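Local structure of putative HpcE protein (Mycolicibacterium smegmatis, 6V77) at residues A115-E123 / G244-L255; S148-Q159 / A170-P181. The protein is of unknown function but belongs to the fumarylacetoacetate hydrolase (FAH) family and binds a zinc ion through acidic side chains. All coordinates share one frame; numbering follows the deposited sequence.

Contact 1: residues A115-E123 / G244-L255. With ZN (zinc ion), chain L.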
# COMPACT_ATOMS: atom_id res chain seq x y z
N ALA B 115 0.60 13.26 -18.90
CA ALA B 115 1.60 14.26 -19.23
C ALA B 115 2.88 13.98 -18.45
O ALA B 115 2.84 13.53 -17.30
CB ALA B 115 1.07 15.66 -18.90
N GLY B 116 4.02 14.23 -19.09
CA GLY B 116 5.30 14.05 -18.44
C GLY B 116 6.21 13.12 -19.22
O GLY B 116 6.16 13.06 -20.46
N SER B 117 7.07 12.42 -18.49
CA SER B 117 8.15 11.60 -19.05
C SER B 117 7.94 10.18 -18.57
O SER B 117 8.40 9.80 -17.49
CB SER B 117 9.52 12.15 -18.62
OG SER B 117 9.71 13.47 -19.09
N VAL B 118 7.22 9.38 -19.36
CA VAL B 118 6.84 8.04 -18.92
C VAL B 118 7.89 7.03 -19.37
O VAL B 118 8.23 6.95 -20.56
CB VAL B 118 5.44 7.66 -19.43
CG1 VAL B 118 5.08 6.30 -18.97
CG2 VAL B 118 4.40 8.69 -18.94
N ASP B 119 8.39 6.25 -18.42
CA ASP B 119 9.56 5.42 -18.61
C ASP B 119 9.19 3.97 -18.31
O ASP B 119 8.27 3.70 -17.53
CB ASP B 119 10.67 5.89 -17.68
CG ASP B 119 12.04 5.50 -18.15
OD1 ASP B 119 12.17 4.76 -19.15
OD2 ASP B 119 13.00 5.97 -17.50
N TRP B 120 9.91 3.04 -18.94
CA TRP B 120 9.67 1.60 -18.83
C TRP B 120 10.67 0.98 -17.85
O TRP B 120 11.80 1.45 -17.71
CB TRP B 120 9.83 0.93 -20.20
CG TRP B 120 11.19 1.22 -20.83
CD1 TRP B 120 12.34 0.51 -20.67
CD2 TRP B 120 11.52 2.33 -21.69
NE1 TRP B 120 13.36 1.09 -21.38
CE2 TRP B 120 12.88 2.21 -22.01
CE3 TRP B 120 10.79 3.40 -22.22
CZ2 TRP B 120 13.53 3.11 -22.83
CZ3 TRP B 120 11.44 4.30 -23.05
CH2 TRP B 120 12.80 4.15 -23.35
N GLU B 121 10.24 -0.13 -17.21
CA GLU B 121 11.09 -0.87 -16.26
C GLU B 121 10.57 -2.31 -16.19
O GLU B 121 9.64 -2.58 -15.42
CB GLU B 121 11.06 -0.22 -14.86
CG GLU B 121 11.59 1.23 -14.75
CD GLU B 121 11.94 1.65 -13.32
OE1 GLU B 121 11.51 0.95 -12.38
OE2 GLU B 121 12.66 2.64 -13.13
N VAL B 122 11.17 -3.24 -16.94
CA VAL B 122 10.78 -4.65 -16.79
C VAL B 122 11.23 -5.14 -15.43
O VAL B 122 12.34 -4.83 -14.97
CB VAL B 122 11.36 -5.54 -17.91
CG1 VAL B 122 12.89 -5.45 -17.99
CG2 VAL B 122 10.96 -7.02 -17.68
N GLU B 123 10.37 -5.91 -14.75
CA GLU B 123 10.76 -6.44 -13.44
C GLU B 123 10.22 -7.85 -13.23
O GLU B 123 9.14 -8.20 -13.72
CB GLU B 123 10.25 -5.56 -12.29
CG GLU B 123 10.59 -4.09 -12.48
CD GLU B 123 10.67 -3.31 -11.20
OE1 GLU B 123 10.39 -3.86 -10.11
OE2 GLU B 123 11.06 -2.14 -11.29
N GLY B 244 18.98 0.24 -18.95
CA GLY B 244 18.30 0.48 -20.21
C GLY B 244 17.06 1.34 -20.11
O GLY B 244 16.40 1.58 -21.14
N VAL B 245 16.71 1.84 -18.92
CA VAL B 245 15.52 2.68 -18.86
C VAL B 245 15.76 3.97 -19.65
O VAL B 245 16.90 4.38 -19.92
CB VAL B 245 15.11 2.99 -17.41
CG1 VAL B 245 15.06 1.71 -16.59
CG2 VAL B 245 16.02 4.05 -16.77
N GLY B 246 14.66 4.61 -20.06
CA GLY B 246 14.77 5.78 -20.91
C GLY B 246 15.45 6.96 -20.25
O GLY B 246 16.16 7.72 -20.91
N MET B 247 15.26 7.14 -18.94
CA MET B 247 15.89 8.29 -18.31
C MET B 247 17.40 8.15 -18.21
O MET B 247 18.08 9.14 -17.92
CB MET B 247 15.28 8.54 -16.91
CG MET B 247 15.68 7.52 -15.90
SD MET B 247 15.28 8.12 -14.24
CE MET B 247 15.69 6.67 -13.24
N GLY B 248 17.94 6.95 -18.45
CA GLY B 248 19.37 6.71 -18.45
C GLY B 248 20.06 6.85 -19.79
O GLY B 248 21.29 6.77 -19.86
N ARG B 249 19.30 7.05 -20.86
CA ARG B 249 19.89 7.11 -22.19
C ARG B 249 20.35 8.52 -22.51
O ARG B 249 19.94 9.49 -21.87
CB ARG B 249 18.86 6.61 -23.22
CG ARG B 249 18.55 5.14 -22.94
CD ARG B 249 17.40 4.54 -23.71
NE ARG B 249 17.41 3.09 -23.50
CZ ARG B 249 18.05 2.21 -24.28
NH1 ARG B 249 18.72 2.61 -25.37
NH2 ARG B 249 18.00 0.92 -23.97
N ASN B 250 21.24 8.64 -23.50
CA ASN B 250 21.65 9.94 -24.02
C ASN B 250 21.34 10.01 -25.51
O ASN B 250 22.00 9.28 -26.28
CB ASN B 250 23.15 10.16 -23.77
CG ASN B 250 23.50 10.13 -22.28
OD1 ASN B 250 24.15 9.19 -21.80
ND2 ASN B 250 23.06 11.14 -21.56
N PRO B 251 20.36 10.80 -25.96
CA PRO B 251 19.52 11.62 -25.08
C PRO B 251 18.49 10.78 -24.31
O PRO B 251 18.31 9.60 -24.61
CB PRO B 251 18.82 12.56 -26.05
CG PRO B 251 18.62 11.71 -27.25
CD PRO B 251 19.86 10.82 -27.34
N LYS B 252 17.85 11.38 -23.32
CA LYS B 252 16.78 10.66 -22.63
C LYS B 252 15.64 10.38 -23.61
O LYS B 252 15.36 11.18 -24.52
CB LYS B 252 16.28 11.47 -21.43
CG LYS B 252 17.30 11.60 -20.31
CD LYS B 252 16.81 12.57 -19.24
CE LYS B 252 17.55 12.38 -17.92
NZ LYS B 252 19.01 12.17 -18.09
N ARG B 253 15.02 9.21 -23.47
CA ARG B 253 13.94 8.79 -24.34
C ARG B 253 12.78 8.32 -23.48
O ARG B 253 13.00 7.57 -22.53
CB ARG B 253 14.37 7.66 -25.27
CG ARG B 253 13.27 7.11 -26.14
CD ARG B 253 13.65 5.75 -26.71
NE ARG B 253 12.69 5.32 -27.72
CZ ARG B 253 12.82 4.23 -28.47
NH1 ARG B 253 13.89 3.45 -28.33
NH2 ARG B 253 11.89 3.93 -29.37
N PHE B 254 11.56 8.74 -23.80
CA PHE B 254 10.42 8.26 -23.03
C PHE B 254 9.36 7.71 -23.98
O PHE B 254 9.42 7.90 -25.21
CB PHE B 254 9.87 9.38 -22.13
CG PHE B 254 10.89 9.88 -21.16
CD1 PHE B 254 11.28 9.08 -20.09
CD2 PHE B 254 11.53 11.09 -21.35
CE1 PHE B 254 12.25 9.50 -19.20
CE2 PHE B 254 12.50 11.52 -20.45
CZ PHE B 254 12.85 10.72 -19.37
N LEU B 255 8.39 7.01 -23.40
CA LEU B 255 7.34 6.42 -24.22
C LEU B 255 6.54 7.51 -24.92
O LEU B 255 6.28 8.59 -24.36
CB LEU B 255 6.44 5.54 -23.35
CG LEU B 255 7.19 4.28 -22.89
CD1 LEU B 255 6.51 3.72 -21.61
CD2 LEU B 255 7.24 3.25 -24.01
ZN ZN L . 11.24 -0.15 -10.45
O HOH W 1 6.22 10.15 -21.91
O HOH W 2 10.65 -1.21 -8.67
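With CG turned anti to the backbone N (chi1 -157°), Asp119 directs its carboxylate to the N-H groups of Gly246 and Met247, while Trp120, its CG between the backbone N and the carbonyl carbon (chi1 55°), lays its indole against the same loop. Asp119 OD1 takes the N-H of Gly246 at 2.7 Å on its syn lone pair. Its other oxygen, OD2, receives Met247 N at 2.9 Å from above the carboxylate plane and also pairs with Arg156, so one carboxylate pins the start of the 3-10 turn 246-248. The Trp120 ring carries Gly246 N over one face, 3.3 Å above the plane near the rim. At its edge NE1 donates a bent bond of 3.1 Å to Gly244 O. Arg249 NE reaches that oxygen from the opposite face of the carbonyl plane, so Gly244 O accepts from two donors, and sits in the plane of the indole at its edge. In this FAH-family fold the segment 115-123 opens strand 118-128, whose beginning is wrapped by the loop 244-255. The backbones meet directly where Leu255 N gives Val118 O a nearly straight bond of 2.8 Å. Leu255 then puts CG 3.8 Å from Trp120 CE3 and crosses Val118 at about a right angle. Next to it the Phe254 ring takes Ser117 CB squarely over its centre, a CH-pi contact of 3.4 Å to the centroid, whereas Ser117 OG is bonded to Asp157. A water links Val118 N with Leu255 O. Farther along the strand Glu121 OE1 and Glu123 OE2 each bind zinc at 2.2 Å; Glu121 OE2 is salt-bridged to Arg156, and its CG rests on Val245 CG1.

Contact 2: residues S148-Q159 / A170-P181. With ZN (zinc ion), chain L; EDO (1,2-ethanediol), chain K; SO4 (sulfate ion), chain O.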
# COMPACT_ATOMS: atom_id res chain seq x y z
N SER B 148 5.90 -13.67 -11.59
CA SER B 148 5.25 -13.26 -12.82
C SER B 148 6.06 -12.13 -13.45
O SER B 148 7.10 -11.72 -12.94
CB SER B 148 3.78 -12.87 -12.55
OG SER B 148 3.06 -12.79 -13.79
N VAL B 149 5.56 -11.62 -14.58
CA VAL B 149 6.20 -10.52 -15.29
C VAL B 149 5.52 -9.23 -14.88
O VAL B 149 4.29 -9.19 -14.76
CB VAL B 149 6.12 -10.71 -16.82
CG1 VAL B 149 6.95 -9.63 -17.54
CG2 VAL B 149 6.53 -12.13 -17.28
N GLY B 150 6.29 -8.17 -14.69
CA GLY B 150 5.71 -6.87 -14.39
C GLY B 150 6.43 -5.74 -15.11
O GLY B 150 7.55 -5.89 -15.60
N GLN B 151 5.74 -4.60 -15.17
CA GLN B 151 6.31 -3.32 -15.58
C GLN B 151 6.17 -2.37 -14.40
O GLN B 151 5.10 -2.30 -13.80
CB GLN B 151 5.59 -2.73 -16.78
CG GLN B 151 6.21 -3.12 -18.13
CD GLN B 151 7.55 -2.43 -18.39
OE1 GLN B 151 7.80 -1.33 -17.89
NE2 GLN B 151 8.40 -3.08 -19.19
N ASP B 152 7.24 -1.67 -14.05
CA ASP B 152 7.12 -0.55 -13.12
C ASP B 152 7.17 0.74 -13.94
O ASP B 152 8.18 1.43 -14.01
CB ASP B 152 8.22 -0.58 -12.06
CG ASP B 152 8.12 0.58 -11.09
OD1 ASP B 152 7.07 1.27 -11.07
OD2 ASP B 152 9.06 0.80 -10.31
N LEU B 153 6.04 1.05 -14.59
CA LEU B 153 5.98 2.26 -15.40
C LEU B 153 6.08 3.47 -14.48
O LEU B 153 5.50 3.47 -13.39
CB LEU B 153 4.69 2.31 -16.21
CG LEU B 153 4.59 1.15 -17.21
CD1 LEU B 153 3.19 1.05 -17.80
CD2 LEU B 153 5.60 1.39 -18.32
N SER B 154 6.81 4.49 -14.92
CA SER B 154 7.24 5.57 -14.03
C SER B 154 7.14 6.90 -14.75
O SER B 154 7.80 7.09 -15.77
CB SER B 154 8.68 5.34 -13.56
OG SER B 154 8.85 4.02 -13.01
N GLU B 155 6.37 7.84 -14.19
CA GLU B 155 6.36 9.20 -14.72
C GLU B 155 7.51 9.95 -14.04
O GLU B 155 7.39 10.38 -12.89
CB GLU B 155 5.00 9.85 -14.50
CG GLU B 155 4.77 11.06 -15.38
CD GLU B 155 5.64 12.20 -14.96
OE1 GLU B 155 5.37 12.77 -13.88
OE2 GLU B 155 6.63 12.49 -15.65
N ARG B 156 8.63 10.13 -14.76
CA ARG B 156 9.86 10.56 -14.10
C ARG B 156 9.79 11.99 -13.58
O ARG B 156 10.51 12.32 -12.63
CB ARG B 156 11.05 10.42 -15.03
CG ARG B 156 11.27 9.00 -15.50
CD ARG B 156 11.71 8.07 -14.35
NE ARG B 156 12.29 6.85 -14.92
CZ ARG B 156 12.50 5.72 -14.26
NH1 ARG B 156 12.17 5.59 -12.97
NH2 ARG B 156 13.04 4.69 -14.91
N ASP B 157 8.98 12.87 -14.19
CA ASP B 157 8.92 14.25 -13.72
C ASP B 157 8.41 14.30 -12.29
O ASP B 157 9.05 14.88 -11.40
CB ASP B 157 8.02 15.11 -14.63
CG ASP B 157 8.55 15.25 -16.04
OD1 ASP B 157 9.72 14.87 -16.30
OD2 ASP B 157 7.78 15.74 -16.90
N LEU B 158 7.24 13.70 -12.05
CA LEU B 158 6.70 13.63 -10.69
C LEU B 158 7.62 12.84 -9.77
O LEU B 158 7.77 13.19 -8.59
CB LEU B 158 5.31 12.99 -10.72
CG LEU B 158 4.56 12.85 -9.39
CD1 LEU B 158 4.38 14.21 -8.75
CD2 LEU B 158 3.21 12.17 -9.60
N GLN B 159 8.23 11.78 -10.28
CA GLN B 159 9.02 10.89 -9.43
C GLN B 159 10.17 11.64 -8.77
O GLN B 159 10.51 11.36 -7.61
CB GLN B 159 9.58 9.71 -10.24
CG GLN B 159 10.26 8.68 -9.33
CD GLN B 159 11.02 7.60 -10.10
OE1 GLN B 159 10.71 7.31 -11.26
NE2 GLN B 159 12.01 7.00 -9.45
N ALA B 170 4.26 8.63 -8.66
CA ALA B 170 4.65 8.65 -10.07
C ALA B 170 4.60 7.28 -10.72
O ALA B 170 4.56 7.19 -11.96
CB ALA B 170 6.06 9.20 -10.20
N LYS B 171 4.65 6.21 -9.92
CA LYS B 171 4.60 4.84 -10.40
C LYS B 171 3.23 4.22 -10.19
O LYS B 171 3.09 3.00 -10.32
CB LYS B 171 5.68 4.02 -9.70
CG LYS B 171 7.10 4.54 -10.04
CD LYS B 171 8.09 4.00 -9.02
CE LYS B 171 9.53 4.28 -9.40
NZ LYS B 171 9.97 3.43 -10.55
N SER B 172 2.20 5.04 -9.91
CA SER B 172 0.88 4.53 -9.56
C SER B 172 -0.23 5.18 -10.38
O SER B 172 -1.39 5.17 -9.95
CB SER B 172 0.60 4.73 -8.06
OG SER B 172 1.57 4.05 -7.31
N HIS B 173 0.10 5.79 -11.52
CA HIS B 173 -0.94 6.20 -12.44
C HIS B 173 -1.74 4.99 -12.89
O HIS B 173 -1.31 3.85 -12.76
CB HIS B 173 -0.33 6.88 -13.67
CG HIS B 173 0.20 8.25 -13.40
ND1 HIS B 173 -0.55 9.39 -13.61
CD2 HIS B 173 1.41 8.67 -12.97
CE1 HIS B 173 0.18 10.45 -13.31
NE2 HIS B 173 1.37 10.04 -12.92
N ALA B 174 -2.92 5.24 -13.45
CA ALA B 174 -3.74 4.13 -13.94
C ALA B 174 -2.95 3.25 -14.90
O ALA B 174 -2.35 3.76 -15.86
CB ALA B 174 -4.99 4.66 -14.63
N GLY B 175 -2.95 1.95 -14.64
CA GLY B 175 -2.30 0.97 -15.48
C GLY B 175 -0.79 0.96 -15.40
O GLY B 175 -0.16 0.28 -16.21
N PHE B 176 -0.20 1.68 -14.45
CA PHE B 176 1.26 1.68 -14.34
C PHE B 176 1.85 0.45 -13.65
O PHE B 176 3.08 0.36 -13.57
CB PHE B 176 1.74 2.95 -13.62
CG PHE B 176 1.99 4.14 -14.55
CD1 PHE B 176 1.30 4.26 -15.76
CD2 PHE B 176 2.92 5.12 -14.22
CE1 PHE B 176 1.51 5.35 -16.62
CE2 PHE B 176 3.14 6.24 -15.07
CZ PHE B 176 2.45 6.33 -16.28
N SER B 177 1.04 -0.51 -13.19
CA SER B 177 1.56 -1.72 -12.54
C SER B 177 0.94 -2.97 -13.15
O SER B 177 0.26 -3.74 -12.45
CB SER B 177 1.30 -1.66 -11.03
OG SER B 177 1.67 -0.39 -10.54
N PRO B 178 1.16 -3.23 -14.43
CA PRO B 178 0.67 -4.48 -15.01
C PRO B 178 1.49 -5.66 -14.53
O PRO B 178 2.72 -5.58 -14.43
CB PRO B 178 0.82 -4.26 -16.52
CG PRO B 178 2.06 -3.40 -16.62
CD PRO B 178 1.96 -2.45 -15.41
N ILE B 179 0.80 -6.76 -14.24
CA ILE B 179 1.42 -8.01 -13.80
C ILE B 179 0.76 -9.14 -14.56
O ILE B 179 -0.47 -9.18 -14.66
CB ILE B 179 1.25 -8.25 -12.28
CG1 ILE B 179 1.71 -7.04 -11.47
CG2 ILE B 179 1.98 -9.54 -11.86
CD1 ILE B 179 1.33 -7.12 -9.98
N GLY B 180 1.56 -10.07 -15.09
CA GLY B 180 1.01 -11.20 -15.79
C GLY B 180 1.88 -11.67 -16.93
O GLY B 180 3.05 -11.28 -17.04
N PRO B 181 1.35 -12.55 -17.80
CA PRO B 181 -0.04 -13.02 -17.78
C PRO B 181 -0.34 -14.10 -16.74
O PRO B 181 -1.49 -14.24 -16.34
CB PRO B 181 -0.23 -13.60 -19.19
CG PRO B 181 1.14 -14.07 -19.56
CD PRO B 181 2.07 -13.03 -18.99
ZN ZN L . 11.24 -0.15 -10.45
C1 EDO K . -4.35 10.01 -14.43
O1 EDO K . -2.96 10.39 -14.48
C2 EDO K . -4.52 8.52 -14.12
O2 EDO K . -3.46 8.09 -13.25
S SO4 O . 13.61 3.32 -9.90
O1 SO4 O . 14.92 3.40 -10.55
O2 SO4 O . 12.63 4.16 -10.59
O3 SO4 O . 13.12 1.94 -9.91
O4 SO4 O . 13.75 3.72 -8.50
O HOH W 3 2.80 12.18 -12.96
O HOH W 2 10.65 -1.21 -8.67
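Backbone bonds join 148-159 to 170-181 first: Gly180 N gives to Val149 O at 2.9 Å, and Gln151 N to Pro178 O, pairing strands 148-151 and 177-180 antiparallel. Leu153 N continues the series to Phe176 O beyond the regular strands, and Glu155 N ends it with a nearly straight bond of 2.9 Å to Ala170 O.

Apolar contacts fill the middle. Phe176 is held between two groups: Leu153 CB lies over one face toward the rim, and His173 CB is centred over the opposite face. Pro178 CG touches Gln151 CB, and Ala170 CB sits against Leu158 and Gln159 on the first turn of helix 156-160. Leu158 and His173 also pack on the second subunit.

Capping bonds form a third group. Glu155 is the N-cap residue of that helix, OE1 accepting from Leu158 N and OE2 from Asp157 N. A water joins OE1 to His173 NE2.

The charged contacts centre on Lys171. Its chain bends at the end (chi4 -72°), bringing NZ into a salt bridge of 2.8 Å to Asp152 OD2, from above the carboxylate plane, and to the same distance from Ser154 OG, which itself donates to Asp152 O. A sulfate, probably from the crystallisation liquor, is gripped through O2 by Lys171 NZ, Arg156 NH1 and Gln159 NE2; His82 bonds it too. Arg156 NH1 also donates to Gln159 OE1 at 2.8 Å; OE1, met on a lone pair in its carbonyl plane, lies close to the guanidinium plane. Arg156 NH2 is salt-bridged to Glu121.

Asp152 OD2 binds zinc at 2.4 Å while OD1 pairs with Lys99, so metal and lysines share one carboxylate. Lys171 thus bridges a metal ligand and a sulfate, consistent with a site beside the zinc that can accept an anion.

The two contacts share one metal site and one sheet: contact 1 supplies Glu121 and Glu123, contact 2 supplies Asp152, and a single water completes the zinc ligands. Their centres lie 12 Å apart. Strands 118-128 and 144-155 are antiparallel neighbours, and along the chain contact 2 is nested within the loop that contact 1 closes. Arg156 ties them as well as the strands' own backbone bonds: its NH2 forms a salt bridge of 2.7 Å with Glu121 OE2, and its backbone N lies 2.8 Å from Ser117 O, a probable hydrogen bond. Its NE, paired with Asp119 OD2, packs 3.3 Å from Met247 SD, so helix 156-160 joins the metal site to loop 244-255.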